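Putative acetyl-CoA acetyltransferase (Thermus thermophilus, PDB 1ULQ) probably catalyses a thiolase reaction of lipid metabolism, the transfer of an acyl group between CoA and acetyl-CoA. Local coordinates at residues 123-128 with 141-146; 49-54 with 110-115; 172-177 with 329-334; 190-195 with 223-228. All coordinates share one frame; numbering follows the deposited sequence.

Contact 1 of 4, residues 123-128 with 141-146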
loop_
_atom_site.group_PDB
_atom_site.type_symbol
_atom_site.label_atom_id
_atom_site.label_comp_id
_atom_site.label_asym_id
_atom_site.label_seq_id
_atom_site.Cartn_x
_atom_site.Cartn_y
_atom_site.Cartn_z
ATOM N N PRO C 123 5.514 6.866 -8.103
ATOM C CA PRO C 123 4.953 6.147 -6.957
ATOM C C PRO C 123 3.721 5.319 -7.266
ATOM O O PRO C 123 3.345 5.136 -8.427
ATOM C CB PRO C 123 4.647 7.267 -5.976
ATOM C CG PRO C 123 4.241 8.361 -6.872
ATOM C CD PRO C 123 5.274 8.310 -7.969
ATOM N N TYR C 124 3.106 4.802 -6.207
ATOM C CA TYR C 124 1.882 4.020 -6.342
ATOM C C TYR C 124 0.792 4.873 -5.706
ATOM O O TYR C 124 1.068 5.609 -4.753
ATOM C CB TYR C 124 1.986 2.676 -5.600
ATOM C CG TYR C 124 2.964 1.680 -6.190
ATOM C CD1 TYR C 124 4.162 1.374 -5.544
ATOM C CD2 TYR C 124 2.654 0.979 -7.346
ATOM C CE1 TYR C 124 5.022 0.378 -6.028
ATOM C CE2 TYR C 124 3.506 -0.016 -7.836
ATOM C CZ TYR C 124 4.684 -0.321 -7.171
ATOM O OH TYR C 124 5.474 -1.368 -7.621
ATOM N N ALA C 125 -0.425 4.792 -6.238
ATOM C CA ALA C 125 -1.532 5.555 -5.697
ATOM C C ALA C 125 -2.559 4.601 -5.097
ATOM O O ALA C 125 -2.947 3.624 -5.731
ATOM C CB ALA C 125 -2.161 6.394 -6.776
ATOM N N VAL C 126 -2.988 4.879 -3.872
ATOM C CA VAL C 126 -3.957 4.044 -3.176
ATOM C C VAL C 126 -5.179 4.872 -2.829
ATOM O O VAL C 126 -5.049 5.948 -2.250
ATOM C CB VAL C 126 -3.360 3.496 -1.887
ATOM C CG1 VAL C 126 -4.429 2.823 -1.065
ATOM C CG2 VAL C 126 -2.245 2.535 -2.214
ATOM N N PRO C 127 -6.386 4.365 -3.141
ATOM C CA PRO C 127 -7.659 5.050 -2.881
ATOM C C PRO C 127 -7.898 5.301 -1.403
ATOM O O PRO C 127 -7.271 4.672 -0.557
ATOM C CB PRO C 127 -8.694 4.085 -3.448
ATOM C CG PRO C 127 -7.912 3.215 -4.377
ATOM C CD PRO C 127 -6.636 3.011 -3.645
ATOM N N LYS C 128 -8.793 6.225 -1.081
ATOM C CA LYS C 128 -9.088 6.467 0.317
ATOM C C LYS C 128 -10.361 5.731 0.677
ATOM O O LYS C 128 -11.259 5.584 -0.152
ATOM C CB LYS C 128 -9.244 7.949 0.583
ATOM C CG LYS C 128 -8.096 8.480 1.375
ATOM C CD LYS C 128 -8.212 9.952 1.482
ATOM C CE LYS C 128 -7.253 10.491 2.488
ATOM N NZ LYS C 128 -7.562 11.931 2.602
ATOM N N TYR C 141 -2.334 1.453 -7.612
ATOM C CA TYR C 141 -2.063 1.816 -9.006
ATOM C C TYR C 141 -0.646 2.295 -9.211
ATOM O O TYR C 141 -0.153 3.130 -8.459
ATOM C CB TYR C 141 -3.025 2.913 -9.496
ATOM C CG TYR C 141 -4.487 2.523 -9.474
ATOM C CD1 TYR C 141 -5.280 2.807 -8.373
ATOM C CD2 TYR C 141 -5.070 1.838 -10.546
ATOM C CE1 TYR C 141 -6.615 2.420 -8.332
ATOM C CE2 TYR C 141 -6.407 1.445 -10.515
ATOM C CZ TYR C 141 -7.172 1.742 -9.402
ATOM O OH TYR C 141 -8.494 1.374 -9.343
ATOM N N ASP C 142 0.004 1.762 -10.238
ATOM C CA ASP C 142 1.371 2.160 -10.575
ATOM C C ASP C 142 1.308 3.358 -11.529
ATOM O O ASP C 142 0.949 3.205 -12.706
ATOM C CB ASP C 142 2.107 0.990 -11.228
ATOM C CG ASP C 142 3.494 1.360 -11.685
ATOM O OD1 ASP C 142 4.149 2.184 -11.005
ATOM O OD2 ASP C 142 3.931 0.817 -12.716
ATOM N N THR C 143 1.650 4.540 -11.013
ATOM C CA THR C 143 1.581 5.779 -11.796
ATOM C C THR C 143 2.584 5.862 -12.934
ATOM O O THR C 143 2.618 6.855 -13.661
ATOM C CB THR C 143 1.747 7.044 -10.910
ATOM O OG1 THR C 143 3.101 7.158 -10.467
ATOM C CG2 THR C 143 0.862 6.959 -9.701
ATOM N N THR C 144 3.403 4.828 -13.079
ATOM C CA THR C 144 4.373 4.796 -14.160
ATOM C C THR C 144 3.590 4.447 -15.406
ATOM O O THR C 144 3.939 4.864 -16.503
ATOM C CB THR C 144 5.430 3.684 -13.992
ATOM O OG1 THR C 144 6.101 3.810 -12.732
ATOM C CG2 THR C 144 6.450 3.767 -15.106
ATOM N N LEU C 145 2.518 3.684 -15.223
ATOM C CA LEU C 145 1.697 3.225 -16.332
ATOM C C LEU C 145 0.629 4.206 -16.808
ATOM O O LEU C 145 0.807 5.418 -16.696
ATOM C CB LEU C 145 1.083 1.872 -15.965
ATOM C CG LEU C 145 2.106 0.832 -15.460
ATOM C CD1 LEU C 145 1.404 -0.494 -15.197
ATOM C CD2 LEU C 145 3.230 0.629 -16.480
ATOM N N GLY C 146 -0.478 3.689 -17.338
ATOM C CA GLY C 146 -1.514 4.569 -17.857
ATOM C C GLY C 146 -2.802 4.726 -17.079
ATOM O O GLY C 146 -2.812 5.309 -16.001
#

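Contact 2 of 4, residues 49-54 with 110-115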
loop_
_atom_site.group_PDB
_atom_site.type_symbol
_atom_site.label_atom_id
_atom_site.label_comp_id
_atom_site.label_asym_id
_atom_site.label_seq_id
_atom_site.Cartn_x
_atom_site.Cartn_y
_atom_site.Cartn_z
ATOM N N GLU C 49 11.306 35.640 -14.804
ATOM C CA GLU C 49 9.995 36.040 -14.319
ATOM C C GLU C 49 9.176 34.887 -13.742
ATOM O O GLU C 49 8.632 34.981 -12.641
ATOM C CB GLU C 49 9.229 36.668 -15.476
ATOM C CG GLU C 49 7.805 37.063 -15.196
ATOM C CD GLU C 49 7.707 38.210 -14.233
ATOM O OE1 GLU C 49 8.713 38.933 -14.057
ATOM O OE2 GLU C 49 6.615 38.392 -13.660
ATOM N N ASP C 50 9.092 33.796 -14.489
ATOM C CA ASP C 50 8.307 32.640 -14.065
ATOM C C ASP C 50 8.888 31.392 -14.735
ATOM O O ASP C 50 9.586 31.495 -15.747
ATOM C CB ASP C 50 6.841 32.865 -14.486
ATOM C CG ASP C 50 5.890 31.796 -13.961
ATOM O OD1 ASP C 50 6.251 31.091 -12.993
ATOM O OD2 ASP C 50 4.766 31.683 -14.512
ATOM N N VAL C 51 8.621 30.218 -14.176
ATOM C CA VAL C 51 9.138 28.985 -14.766
ATOM C C VAL C 51 8.027 27.983 -15.013
ATOM O O VAL C 51 7.393 27.498 -14.084
ATOM C CB VAL C 51 10.222 28.321 -13.864
ATOM C CG1 VAL C 51 10.389 26.868 -14.241
ATOM C CG2 VAL C 51 11.554 29.027 -14.033
ATOM N N TYR C 52 7.781 27.684 -16.278
ATOM C CA TYR C 52 6.756 26.711 -16.618
ATOM C C TYR C 52 7.449 25.380 -16.834
ATOM O O TYR C 52 8.542 25.329 -17.394
ATOM C CB TYR C 52 6.006 27.093 -17.902
ATOM C CG TYR C 52 5.019 28.225 -17.747
ATOM C CD1 TYR C 52 5.298 29.493 -18.260
ATOM C CD2 TYR C 52 3.793 28.028 -17.116
ATOM C CE1 TYR C 52 4.378 30.536 -18.155
ATOM C CE2 TYR C 52 2.866 29.068 -17.006
ATOM C CZ TYR C 52 3.167 30.317 -17.531
ATOM O OH TYR C 52 2.255 31.347 -17.452
ATOM N N ALA C 53 6.811 24.309 -16.381
ATOM C CA ALA C 53 7.357 22.971 -16.539
ATOM C C ALA C 53 6.247 21.946 -16.725
ATOM O O ALA C 53 5.218 21.987 -16.044
ATOM C CB ALA C 53 8.201 22.607 -15.340
ATOM N N GLY C 54 6.466 21.023 -17.653
ATOM C CA GLY C 54 5.482 19.988 -17.916
ATOM C C GLY C 54 5.802 18.696 -17.190
ATOM O O GLY C 54 6.953 18.260 -17.166
ATOM N N VAL C 110 11.663 37.675 -19.364
ATOM C CA VAL C 110 12.445 36.445 -19.344
ATOM C C VAL C 110 11.639 35.297 -18.751
ATOM O O VAL C 110 11.249 35.348 -17.587
ATOM C CB VAL C 110 13.709 36.638 -18.506
ATOM C CG1 VAL C 110 14.437 35.326 -18.361
ATOM C CG2 VAL C 110 14.597 37.689 -19.155
ATOM N N TYR C 111 11.397 34.262 -19.549
ATOM C CA TYR C 111 10.636 33.098 -19.091
ATOM C C TYR C 111 11.326 31.773 -19.423
ATOM O O TYR C 111 12.109 31.692 -20.370
ATOM C CB TYR C 111 9.252 33.085 -19.733
ATOM C CG TYR C 111 8.248 34.045 -19.136
ATOM C CD1 TYR C 111 8.323 35.425 -19.364
ATOM C CD2 TYR C 111 7.191 33.565 -18.366
ATOM C CE1 TYR C 111 7.352 36.294 -18.835
ATOM C CE2 TYR C 111 6.224 34.422 -17.839
ATOM C CZ TYR C 111 6.303 35.776 -18.076
ATOM O OH TYR C 111 5.303 36.578 -17.569
ATOM N N ILE C 112 11.037 30.735 -18.644
ATOM C CA ILE C 112 11.608 29.417 -18.908
ATOM C C ILE C 112 10.491 28.423 -19.211
ATOM O O ILE C 112 9.498 28.353 -18.488
ATOM C CB ILE C 112 12.414 28.848 -17.706
ATOM C CG1 ILE C 112 13.658 29.689 -17.432
ATOM C CG2 ILE C 112 12.843 27.416 -18.008
ATOM C CD1 ILE C 112 14.547 29.107 -16.333
ATOM N N GLY C 113 10.653 27.665 -20.289
ATOM C CA GLY C 113 9.673 26.655 -20.643
ATOM C C GLY C 113 10.409 25.342 -20.480
ATOM O O GLY C 113 11.443 25.131 -21.108
ATOM N N SER C 114 9.905 24.449 -19.641
ATOM C CA SER C 114 10.605 23.192 -19.428
ATOM C C SER C 114 9.704 22.007 -19.113
ATOM O O SER C 114 8.477 22.130 -19.062
ATOM C CB SER C 114 11.603 23.372 -18.294
ATOM O OG SER C 114 10.942 23.920 -17.167
ATOM N N GLY C 115 10.339 20.858 -18.897
ATOM C CA GLY C 115 9.608 19.650 -18.583
ATOM C C GLY C 115 10.500 18.611 -17.945
ATOM O O GLY C 115 11.712 18.608 -18.160
#

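Contact 3 of 4, residues 172-177 with 329-334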
loop_
_atom_site.group_PDB
_atom_site.type_symbol
_atom_site.label_atom_id
_atom_site.label_comp_id
_atom_site.label_asym_id
_atom_site.label_seq_id
_atom_site.Cartn_x
_atom_site.Cartn_y
_atom_site.Cartn_z
ATOM N N GLU C 172 -4.062 -0.326 -38.147
ATOM C CA GLU C 172 -5.167 -0.964 -38.854
ATOM C C GLU C 172 -5.855 0.029 -39.777
ATOM O O GLU C 172 -6.014 -0.225 -40.969
ATOM C CB GLU C 172 -6.176 -1.534 -37.846
ATOM C CG GLU C 172 -5.823 -2.937 -37.337
ATOM C CD GLU C 172 -6.314 -3.199 -35.912
ATOM O OE1 GLU C 172 -7.498 -2.898 -35.616
ATOM O OE2 GLU C 172 -5.510 -3.715 -35.094
ATOM N N MET C 173 -6.245 1.167 -39.221
ATOM C CA MET C 173 -6.921 2.193 -39.993
ATOM C C MET C 173 -6.167 2.626 -41.244
ATOM O O MET C 173 -6.766 2.810 -42.299
ATOM C CB MET C 173 -7.185 3.415 -39.119
ATOM C CG MET C 173 -7.829 4.564 -39.866
ATOM S SD MET C 173 -8.039 5.999 -38.808
ATOM C CE MET C 173 -9.464 5.526 -37.925
ATOM N N TYR C 174 -4.858 2.797 -41.137
ATOM C CA TYR C 174 -4.073 3.223 -42.290
ATOM C C TYR C 174 -3.325 2.075 -42.968
ATOM O O TYR C 174 -2.568 2.296 -43.915
ATOM C CB TYR C 174 -3.067 4.309 -41.885
ATOM C CG TYR C 174 -3.692 5.616 -41.436
ATOM C CD1 TYR C 174 -4.171 5.783 -40.138
ATOM C CD2 TYR C 174 -3.822 6.676 -42.319
ATOM C CE1 TYR C 174 -4.765 6.982 -39.737
ATOM C CE2 TYR C 174 -4.417 7.874 -41.930
ATOM C CZ TYR C 174 -4.886 8.023 -40.645
ATOM O OH TYR C 174 -5.474 9.213 -40.285
ATOM N N GLY C 175 -3.531 0.854 -42.486
ATOM C CA GLY C 175 -2.866 -0.288 -43.079
ATOM C C GLY C 175 -1.354 -0.156 -43.084
ATOM O O GLY C 175 -0.706 -0.360 -44.115
ATOM N N ILE C 176 -0.785 0.183 -41.934
ATOM C CA ILE C 176 0.660 0.331 -41.810
ATOM C C ILE C 176 1.240 -1.011 -41.414
ATOM O O ILE C 176 1.105 -1.433 -40.271
ATOM C CB ILE C 176 0.994 1.344 -40.740
ATOM C CG1 ILE C 176 0.197 2.610 -40.998
ATOM C CG2 ILE C 176 2.469 1.645 -40.750
ATOM C CD1 ILE C 176 0.186 3.529 -39.843
ATOM N N ARG C 177 1.890 -1.674 -42.360
ATOM C CA ARG C 177 2.448 -2.993 -42.107
ATOM C C ARG C 177 3.521 -3.083 -41.030
ATOM O O ARG C 177 4.025 -2.070 -40.552
ATOM C CB ARG C 177 2.982 -3.578 -43.407
ATOM C CG ARG C 177 1.906 -3.848 -44.424
ATOM C CD ARG C 177 2.502 -4.544 -45.619
ATOM N NE ARG C 177 1.539 -4.682 -46.704
ATOM C CZ ARG C 177 1.867 -5.030 -47.948
ATOM N NH1 ARG C 177 3.139 -5.277 -48.255
ATOM N NH2 ARG C 177 0.931 -5.116 -48.892
ATOM N N ALA C 329 3.443 7.317 -35.777
ATOM C CA ALA C 329 4.217 8.276 -36.553
ATOM C C ALA C 329 3.927 8.156 -38.052
ATOM O O ALA C 329 3.637 9.153 -38.728
ATOM C CB ALA C 329 5.684 8.049 -36.306
ATOM N N LEU C 330 4.018 6.925 -38.557
ATOM C CA LEU C 330 3.786 6.630 -39.965
ATOM C C LEU C 330 2.381 7.028 -40.403
ATOM O O LEU C 330 2.179 7.446 -41.550
ATOM C CB LEU C 330 4.020 5.140 -40.236
ATOM C CG LEU C 330 5.464 4.623 -40.150
ATOM C CD1 LEU C 330 5.469 3.142 -39.848
ATOM C CD2 LEU C 330 6.189 4.901 -41.449
ATOM N N ALA C 331 1.408 6.905 -39.504
ATOM C CA ALA C 331 0.040 7.284 -39.840
ATOM C C ALA C 331 0.031 8.783 -40.051
ATOM O O ALA C 331 -0.561 9.281 -41.003
ATOM C CB ALA C 331 -0.910 6.909 -38.717
ATOM N N VAL C 332 0.695 9.506 -39.155
ATOM C CA VAL C 332 0.755 10.948 -39.275
ATOM C C VAL C 332 1.430 11.268 -40.596
ATOM O O VAL C 332 0.933 12.098 -41.363
ATOM C CB VAL C 332 1.553 11.579 -38.129
ATOM C CG1 VAL C 332 1.574 13.086 -38.277
ATOM C CG2 VAL C 332 0.918 11.215 -36.808
ATOM N N LEU C 333 2.550 10.601 -40.868
ATOM C CA LEU C 333 3.278 10.825 -42.114
ATOM C C LEU C 333 2.375 10.544 -43.310
ATOM O O LEU C 333 2.520 11.186 -44.351
ATOM C CB LEU C 333 4.535 9.951 -42.179
ATOM C CG LEU C 333 5.650 10.310 -41.188
ATOM C CD1 LEU C 333 6.741 9.276 -41.264
ATOM C CD2 LEU C 333 6.211 11.685 -41.495
ATOM N N ARG C 334 1.446 9.599 -43.174
ATOM C CA ARG C 334 0.526 9.306 -44.266
ATOM C C ARG C 334 -0.287 10.557 -44.599
ATOM O O ARG C 334 -0.393 10.937 -45.754
ATOM C CB ARG C 334 -0.422 8.180 -43.881
ATOM C CG ARG C 334 0.167 6.787 -43.956
ATOM C CD ARG C 334 0.051 6.213 -45.357
ATOM N NE ARG C 334 0.164 4.757 -45.361
ATOM C CZ ARG C 334 1.254 4.085 -45.003
ATOM N NH1 ARG C 334 2.346 4.733 -44.610
ATOM N NH2 ARG C 334 1.249 2.756 -45.017
#

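Contact 4 of 4, residues 190-195 with 223-228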
loop_
_atom_site.group_PDB
_atom_site.type_symbol
_atom_site.label_atom_id
_atom_site.label_comp_id
_atom_site.label_asym_id
_atom_site.label_seq_id
_atom_site.Cartn_x
_atom_site.Cartn_y
_atom_site.Cartn_z
ATOM N N GLN C 190 19.472 4.370 -36.037
ATOM C CA GLN C 190 20.627 4.701 -36.872
ATOM C C GLN C 190 20.957 6.200 -36.906
ATOM O O GLN C 190 22.125 6.602 -36.798
ATOM C CB GLN C 190 20.394 4.157 -38.279
ATOM C CG GLN C 190 19.970 2.689 -38.248
ATOM C CD GLN C 190 19.916 2.065 -39.617
ATOM O OE1 GLN C 190 19.288 2.610 -40.538
ATOM N NE2 GLN C 190 20.570 0.910 -39.768
ATOM N N LYS C 191 19.926 7.022 -37.038
ATOM C CA LYS C 191 20.116 8.456 -37.064
ATOM C C LYS C 191 20.614 8.933 -35.705
ATOM O O LYS C 191 21.485 9.799 -35.636
ATOM C CB LYS C 191 18.801 9.143 -37.454
ATOM C CG LYS C 191 18.349 8.763 -38.856
ATOM C CD LYS C 191 17.223 9.627 -39.376
ATOM C CE LYS C 191 15.873 9.201 -38.856
ATOM N NZ LYS C 191 14.784 9.939 -39.561
ATOM N N ALA C 192 20.065 8.356 -34.636
ATOM C CA ALA C 192 20.458 8.706 -33.269
ATOM C C ALA C 192 21.913 8.323 -33.000
ATOM O O ALA C 192 22.710 9.137 -32.523
ATOM C CB ALA C 192 19.549 8.000 -32.257
ATOM N N VAL C 193 22.252 7.072 -33.294
ATOM C CA VAL C 193 23.609 6.593 -33.094
ATOM C C VAL C 193 24.576 7.463 -33.879
ATOM O O VAL C 193 25.657 7.800 -33.398
ATOM C CB VAL C 193 23.766 5.144 -33.576
ATOM C CG1 VAL C 193 25.232 4.731 -33.529
ATOM C CG2 VAL C 193 22.923 4.227 -32.713
ATOM N N ARG C 194 24.176 7.829 -35.092
ATOM C CA ARG C 194 25.017 8.642 -35.948
ATOM C C ARG C 194 25.140 10.054 -35.404
ATOM O O ARG C 194 26.229 10.608 -35.365
ATOM C CB ARG C 194 24.444 8.659 -37.361
ATOM C CG ARG C 194 25.493 8.570 -38.461
ATOM C CD ARG C 194 24.839 8.583 -39.831
ATOM N NE ARG C 194 23.929 7.455 -40.011
ATOM C CZ ARG C 194 22.681 7.575 -40.455
ATOM N NH1 ARG C 194 22.204 8.779 -40.753
ATOM N NH2 ARG C 194 21.914 6.498 -40.612
ATOM N N ALA C 195 24.031 10.638 -34.972
ATOM C CA ALA C 195 24.081 11.987 -34.432
ATOM C C ALA C 195 24.998 12.072 -33.216
ATOM O O ALA C 195 25.809 12.985 -33.126
ATOM C CB ALA C 195 22.692 12.469 -34.073
ATOM N N GLU C 223 21.047 6.667 -23.033
ATOM C CA GLU C 223 21.386 5.251 -23.002
ATOM C C GLU C 223 20.412 4.414 -23.803
ATOM O O GLU C 223 20.491 3.196 -23.808
ATOM C CB GLU C 223 21.505 4.736 -21.554
ATOM C CG GLU C 223 20.218 4.606 -20.757
ATOM C CD GLU C 223 20.439 3.967 -19.370
ATOM O OE1 GLU C 223 21.203 2.982 -19.262
ATOM O OE2 GLU C 223 19.839 4.433 -18.380
ATOM N N GLY C 224 19.515 5.083 -24.516
ATOM C CA GLY C 224 18.541 4.373 -25.321
ATOM C C GLY C 224 19.031 3.835 -26.657
ATOM O O GLY C 224 18.895 2.641 -26.916
ATOM N N PRO C 225 19.618 4.678 -27.523
ATOM C CA PRO C 225 20.108 4.232 -28.836
ATOM C C PRO C 225 21.003 2.994 -28.809
ATOM O O PRO C 225 21.907 2.906 -27.984
ATOM C CB PRO C 225 20.857 5.458 -29.357
ATOM C CG PRO C 225 20.184 6.593 -28.670
ATOM C CD PRO C 225 19.980 6.086 -27.283
ATOM N N ARG C 226 20.757 2.044 -29.710
ATOM C CA ARG C 226 21.582 0.829 -29.792
ATOM C C ARG C 226 22.197 0.681 -31.189
ATOM O O ARG C 226 21.483 0.684 -32.195
ATOM C CB ARG C 226 20.756 -0.431 -29.501
ATOM C CG ARG C 226 20.170 -0.575 -28.102
ATOM C CD ARG C 226 19.481 -1.938 -27.976
ATOM N NE ARG C 226 18.385 -2.102 -28.939
ATOM C CZ ARG C 226 17.158 -1.605 -28.782
ATOM N NH1 ARG C 226 16.857 -0.912 -27.692
ATOM N NH2 ARG C 226 16.231 -1.795 -29.716
ATOM N N ARG C 227 23.515 0.541 -31.251
ATOM C CA ARG C 227 24.192 0.389 -32.530
ATOM C C ARG C 227 23.853 -0.962 -33.159
ATOM O O ARG C 227 23.775 -1.094 -34.381
ATOM C CB ARG C 227 25.714 0.519 -32.339
ATOM C CG ARG C 227 26.541 0.295 -33.615
ATOM C CD ARG C 227 28.048 0.543 -33.433
ATOM N NE ARG C 227 28.423 1.951 -33.556
ATOM C CZ ARG C 227 28.353 2.838 -32.566
ATOM N NH1 ARG C 227 27.915 2.466 -31.369
ATOM N NH2 ARG C 227 28.731 4.097 -32.766
ATOM N N ASP C 228 23.630 -1.958 -32.312
ATOM C CA ASP C 228 23.328 -3.307 -32.772
ATOM C C ASP C 228 21.902 -3.548 -33.223
ATOM O O ASP C 228 21.539 -4.684 -33.512
ATOM C CB ASP C 228 23.659 -4.321 -31.680
ATOM C CG ASP C 228 22.742 -4.201 -30.474
ATOM O OD1 ASP C 228 22.655 -3.099 -29.890
ATOM O OD2 ASP C 228 22.111 -5.211 -30.101
#

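Contact 1 of 4, residues 123-128 with 141-146
Y124 and A125 pair with D142 and Y141 in a short antiparallel beta hairpin. The hairpin lies at the subunit interfaces, consistent with the tetramerisation loop of tetrameric thiolases. Y124 and D142 form the non-hydrogen-bonded pair. With CG of Y124 anti to the carbonyl carbon (chi1 -68°), the ring is carried across to D142. Y124 CB lies 3.6 Å from Y141 O, and that oxygen also sits at the ring edge, near the ring plane. Further out, Y124 CD2 comes within 3.7 Å of D142 CA. Y124 CE2 then reaches D142 CB at 3.8 Å, where the two side chains pass at a slant. The carboxylate is turned 51° from the ring, and its OD2 is hydrogen-bonded to G136 N of the third subunit. Y124 also packs on P134 of that subunit. Trimming Y124 to an alanine would probably open a gap over the D142 methylene and remove packing against P134 of the third subunit. A125 and Y141 form the hydrogen-bonded pair. A125 N donates to Y141 O (2.8 Å), in the carbonyl plane, and Y141 N answers to A125 O. Y124 and V126 also pair with a strand of the second subunit, so the sheet continues across that interface. Past the Y124-D142 pair, T143 N donates to P123 O at 3.1 Å. Past the A125-Y141 pair, P127 CG lies at the Y141 ring edge, 4.2 Å from CE1.

Contact 2 of 4, residues 49-54 with 110-115
The ring of Y111 carries E49 on one face. E49 CB stands 4.1 Å from the ring centroid and 19° off the normal, a CH-pi contact. With its CG anti to the backbone N (chi1 176°), E49 lays CG 3.5 Å from Y111 CZ. The bend at chi2 then leads the carboxylate away to K304 of the second subunit. D50 CB meets the same ring obliquely. The Y52 ring has I112 O at its edge, near its plane. D50 OD2 lies over one of its faces and forms a salt bridge with R87 of the second subunit. The two tyrosines run side by side, Y52 CE1 lying 4.1 Å from Y111 CD2. Strands 50-54 and 110-115 are parallel neighbours in the large sheet of the thiolase fold. Helix 91-104 covers the side of Y52 and Y111. Helix 26-41 covers the side of A53, I112 and S114. On that side V51 CG2 packs on I112 CD1 at 3.8 Å. Y52 N donates to I112 O at 2.9 Å. Y52 O takes two bonds, from S114 N and S114 OG, each 2.8 Å long. They arrive from opposite faces of the carbonyl plane. The buried serine hydroxyl thus spends its proton on the neighbouring strand. It is satisfied within the sheet and adds a second grip on one carbonyl oxygen, while the charges of E49 and D50 are answered by another subunit.

Contact 3 of 4, residues 172-177 with 329-334
I176 CG1 stands anti to its carbonyl carbon (chi1 -51°), and the chain runs on extended to CD1. The two branches so meet different residues of helix 326-336. I176 CD1 comes 3.7 Å from A331 CB. I176 CG2 meets L330 CD1 at 3.5 Å, the two side chains crossing at a slant. Y174 takes a similar first torsion (chi1 -66°) and turns one ring face to A331. A331 CB lies 4.1 Å from the centroid of the Y174 ring, a CH-pi contact. A331 CB is therefore touched by both Y174 and I176. The chain between these two residues makes a Schellman motif at the end of helix 163-174, with G175 at positive phi. The contact joins this turn, in the N-terminal thiolase half, to a helix of the C-terminal half. With a serine in place of I176, the methyls of L330 and A331 would probably face a gap. R334 slides past Y174 in the opposite direction, its guanidinium nearly perpendicular to the ring, at 88°. R334 CB is 4.0 Å from Y174 CD2. I176 CG1 lies over one face of the guanidinium, and NH1 forms a salt bridge with E180. Y174 OH is hydrogen-bonded to E335.

Contact 4 of 4, residues 190-195 with 223-228
P225 rests on A192 and V193, where the loop after strand 215-219 crosses the side of helix 178-197. This is helix-on-loop packing in the part that probably corresponds to the loop domain of thiolases. No hydrogen bond joins the two segments, so the contact is van der Waals packing, with a guanidinium group laid on a valine. The loop first touches the helix with the proline ring. P225 CG approaches the A192 methyl, CB, at 3.9 Å. P225 CB lies 4.1 Å from V193 CG2, so the ring bears on two successive residues of the helix. L354 of helix 351-354 also touches both P225 and A192. The P225 side chain is about 12 Å from that of H356, predicted to be a catalytic proton acceptor. R226 comes next and contributes backbone. R226 O lies 3.9 Å from V193 CG2. That oxygen is hydrogen-bonded to T229 OG1, and R226 N is hydrogen-bonded to H189 ND1, one turn earlier on the helix. R227 then brings its side chain back to the helix. CG is anti to the backbone N (chi1 177°), and the chain bends at chi3 (-84°). The bend lays the guanidinium against V193, the two side chains crossing at about a right angle. NH2 also forms a salt bridge with E197, one turn further along the helix. This second tie probably helps fix the rotation of the group over the valine. V193 thus divides its branches, with CG2 on P225 and R226, and CG1 over one guanidinium face, 3.6 Å from R227 NH2.

Overall arrangement
From the N terminus, contact 2 opens first, at 49-54. It closes at 110-115, after a loop that holds strand 81-86 and helix 91-104, and joins two strands of the large sheet. Strand 110-118 then leads to strand 124-126, where contact 1 opens; it closes a hairpin at 141-146, in series with contact 2. Both touch the second subunit. Contact 3 opens at 172-177 and closes only at 329-334, tying the N-terminal thiolase domain to the C-terminal one. Contact 4 falls wholly within that long loop and joins helix 178-197 to a later loop. No other chain touches contacts 3 and 4. Contacts 2 and 3 lie on opposite sides of the chain's centre, their centres about 34 Å apart.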